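Local coordinates for mucosa-associated lymphoid tissue lymphoma translocation protein 1 (Isoform 2) (Homo sapiens, PDB 3BFO), which acts as a paracaspase, probably a cysteine-type endopeptidase, and carries Ig-like C2-type domains, at residues Leu21-Val26 with Tyr35-Asn40. Residues are numbered along the deposited sequence; the frame is centred on the assembly and turned at random.
Sequences LVLQCV and YQWFKN
At the centre of this immunoglobulin beta sandwich, the indole of Trp-37 reaches from strand 34-39 in one sheet to Leu-23 and Cys-25 on strand 21-28 in the other, the place of the Ig-fold core tryptophan. With CG anti to its carbonyl carbon (chi1 -74°), the ring sends its six-membered half across the interior. Its corner CH2 lies 3.7 Å from CB of Leu-23, which comes in obliquely, while CZ2 packs 3.8 Å from CB of Cys-25. The backbone itself completes the fit: N of Cys-25 sits at the ring edge, 3.7 Å from CZ2. The polar side of the indole is satisfied elsewhere, since NE1 is hydrogen-bonded to O of Lys-49.

Two residues earlier, Tyr-35 crosses between the same two sheets. Its CE1 comes 3.4 Å from O of Cys-25, approached obliquely, and its OH runs on past Val-26, 3.9 Å from CA, to hydrogen-bond with the backbone N of Ala-27. A phenylalanine here would lack the hydroxyl and would probably leave the Ala-27 amide without this hydrogen-bond partner.

No hydrogen bond joins the two segments directly, and Leu-23 and Cys-25 keep their backbone bonds with Tyr-52 of strand 51-54 and with Lys-50 just ahead of it. The sheets therefore meet here through apolar and ring contacts, while the polar ends of both aromatic side chains are tied to main-chain atoms beyond the segments.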
loop_
_atom_site.group_PDB
_atom_site.type_symbol
_atom_site.label_atom_id
_atom_site.label_comp_id
_atom_site.label_asym_id
_atom_site.label_seq_id
_atom_site.Cartn_x
_atom_site.Cartn_y
_atom_site.Cartn_z
ATOM N N LEU A 21 10.162 3.857 -5.203
ATOM C CA LEU A 21 8.833 3.924 -4.641
ATOM C C LEU A 21 8.786 3.144 -3.355
ATOM O O LEU A 21 9.116 1.981 -3.354
ATOM C CB LEU A 21 7.840 3.346 -5.655
ATOM C CG LEU A 21 6.413 3.238 -5.131
ATOM C CD1 LEU A 21 5.888 4.563 -4.560
ATOM C CD2 LEU A 21 5.511 2.678 -6.267
ATOM N N VAL A 22 8.357 3.798 -2.277
ATOM C CA VAL A 22 8.167 3.118 -0.983
ATOM C C VAL A 22 6.798 3.477 -0.423
ATOM O O VAL A 22 6.571 4.628 -0.122
ATOM C CB VAL A 22 9.251 3.567 0.025
ATOM C CG1 VAL A 22 8.989 3.015 1.394
ATOM C CG2 VAL A 22 10.605 3.117 -0.448
ATOM N N LEU A 23 5.881 2.502 -0.306
ATOM C CA LEU A 23 4.572 2.690 0.298
ATOM C C LEU A 23 4.506 1.820 1.533
ATOM O O LEU A 23 5.002 0.704 1.552
ATOM C CB LEU A 23 3.474 2.314 -0.713
ATOM C CG LEU A 23 3.296 3.287 -1.855
ATOM C CD1 LEU A 23 2.387 2.687 -2.938
ATOM C CD2 LEU A 23 2.713 4.595 -1.368
ATOM N N GLN A 24 3.893 2.345 2.591
ATOM C CA GLN A 24 3.805 1.614 3.832
ATOM C C GLN A 24 2.398 1.737 4.410
ATOM O O GLN A 24 1.814 2.834 4.398
ATOM C CB GLN A 24 4.829 2.171 4.829
ATOM C CG GLN A 24 4.935 1.325 6.150
ATOM C CD GLN A 24 6.143 1.685 7.045
ATOM O OE1 GLN A 24 6.638 2.792 6.960
ATOM N NE2 GLN A 24 6.611 0.776 7.833
ATOM N N CYS A 25 1.917 0.646 4.977
ATOM C CA CYS A 25 0.647 0.652 5.725
ATOM C C CYS A 25 0.870 -0.279 6.887
ATOM O O CYS A 25 1.309 -1.397 6.699
ATOM C CB CYS A 25 -0.474 0.168 4.780
ATOM S SG CYS A 25 -2.077 0.177 5.647
ATOM N N VAL A 26 0.590 0.191 8.117
ATOM C CA VAL A 26 0.780 -0.627 9.311
ATOM C C VAL A 26 -0.476 -0.588 10.128
ATOM O O VAL A 26 -1.010 0.500 10.370
ATOM C CB VAL A 26 1.941 -0.136 10.189
ATOM C CG1 VAL A 26 2.169 -1.116 11.381
ATOM C CG2 VAL A 26 3.194 0.030 9.380
ATOM N N TYR A 35 -2.370 -8.043 4.925
ATOM C CA TYR A 35 -2.279 -6.885 4.010
ATOM C C TYR A 35 -2.351 -7.396 2.570
ATOM O O TYR A 35 -1.824 -8.466 2.245
ATOM C CB TYR A 35 -0.905 -6.194 4.181
ATOM C CG TYR A 35 -0.692 -5.665 5.585
ATOM C CD1 TYR A 35 -1.042 -4.368 5.938
ATOM C CD2 TYR A 35 -0.215 -6.509 6.583
ATOM C CE1 TYR A 35 -0.901 -3.935 7.243
ATOM C CE2 TYR A 35 -0.095 -6.115 7.877
ATOM C CZ TYR A 35 -0.443 -4.809 8.224
ATOM O OH TYR A 35 -0.325 -4.404 9.550
ATOM N N GLN A 36 -2.910 -6.562 1.702
ATOM C CA GLN A 36 -2.822 -6.826 0.262
ATOM C C GLN A 36 -2.861 -5.467 -0.452
ATOM O O GLN A 36 -3.798 -4.711 -0.271
ATOM C CB GLN A 36 -3.981 -7.695 -0.216
ATOM C CG GLN A 36 -4.008 -7.868 -1.785
ATOM C CD GLN A 36 -2.794 -8.556 -2.371
ATOM O OE1 GLN A 36 -2.450 -9.686 -2.043
ATOM N NE2 GLN A 36 -2.112 -7.847 -3.243
ATOM N N TRP A 37 -1.815 -5.187 -1.239
ATOM C CA TRP A 37 -1.747 -3.936 -1.960
ATOM C C TRP A 37 -2.450 -4.016 -3.304
ATOM O O TRP A 37 -2.500 -5.061 -3.959
ATOM C CB TRP A 37 -0.275 -3.562 -2.224
ATOM C CG TRP A 37 0.406 -3.068 -0.967
ATOM C CD1 TRP A 37 1.103 -3.815 -0.062
ATOM C CD2 TRP A 37 0.381 -1.744 -0.459
ATOM N NE1 TRP A 37 1.553 -3.014 0.985
ATOM C CE2 TRP A 37 1.099 -1.749 0.758
ATOM C CE3 TRP A 37 -0.135 -0.548 -0.908
ATOM C CZ2 TRP A 37 1.281 -0.581 1.537
ATOM C CZ3 TRP A 37 0.028 0.593 -0.128
ATOM C CH2 TRP A 37 0.711 0.574 1.081
ATOM N N PHE A 38 -2.976 -2.870 -3.730
ATOM C CA PHE A 38 -3.681 -2.723 -4.991
ATOM C C PHE A 38 -3.136 -1.523 -5.717
ATOM O O PHE A 38 -2.734 -0.543 -5.109
ATOM C CB PHE A 38 -5.176 -2.528 -4.746
ATOM C CG PHE A 38 -5.836 -3.775 -4.199
ATOM C CD1 PHE A 38 -6.470 -4.682 -5.041
ATOM C CD2 PHE A 38 -5.785 -4.073 -2.836
ATOM C CE1 PHE A 38 -7.039 -5.894 -4.549
ATOM C CE2 PHE A 38 -6.352 -5.255 -2.348
ATOM C CZ PHE A 38 -6.952 -6.186 -3.201
ATOM N N LYS A 39 -3.077 -1.630 -7.033
ATOM C CA LYS A 39 -2.844 -0.457 -7.862
ATOM C C LYS A 39 -3.896 -0.488 -8.963
ATOM O O LYS A 39 -4.191 -1.526 -9.538
ATOM C CB LYS A 39 -1.460 -0.464 -8.484
ATOM C CG LYS A 39 -1.244 0.718 -9.426
ATOM C CD LYS A 39 0.089 0.676 -10.168
ATOM C CE LYS A 39 0.337 -0.582 -11.014
ATOM N NZ LYS A 39 1.817 -0.789 -11.285
ATOM N N ASN A 40 -4.419 0.682 -9.278
ATOM C CA ASN A 40 -5.405 0.838 -10.402
ATOM C C ASN A 40 -6.399 -0.327 -10.409
ATOM O O ASN A 40 -6.638 -0.983 -11.469
ATOM C CB ASN A 40 -4.683 0.928 -11.740
ATOM C CG ASN A 40 -3.757 2.120 -11.834
ATOM O OD1 ASN A 40 -3.899 3.080 -11.093
ATOM N ND2 ASN A 40 -2.799 2.059 -12.755
#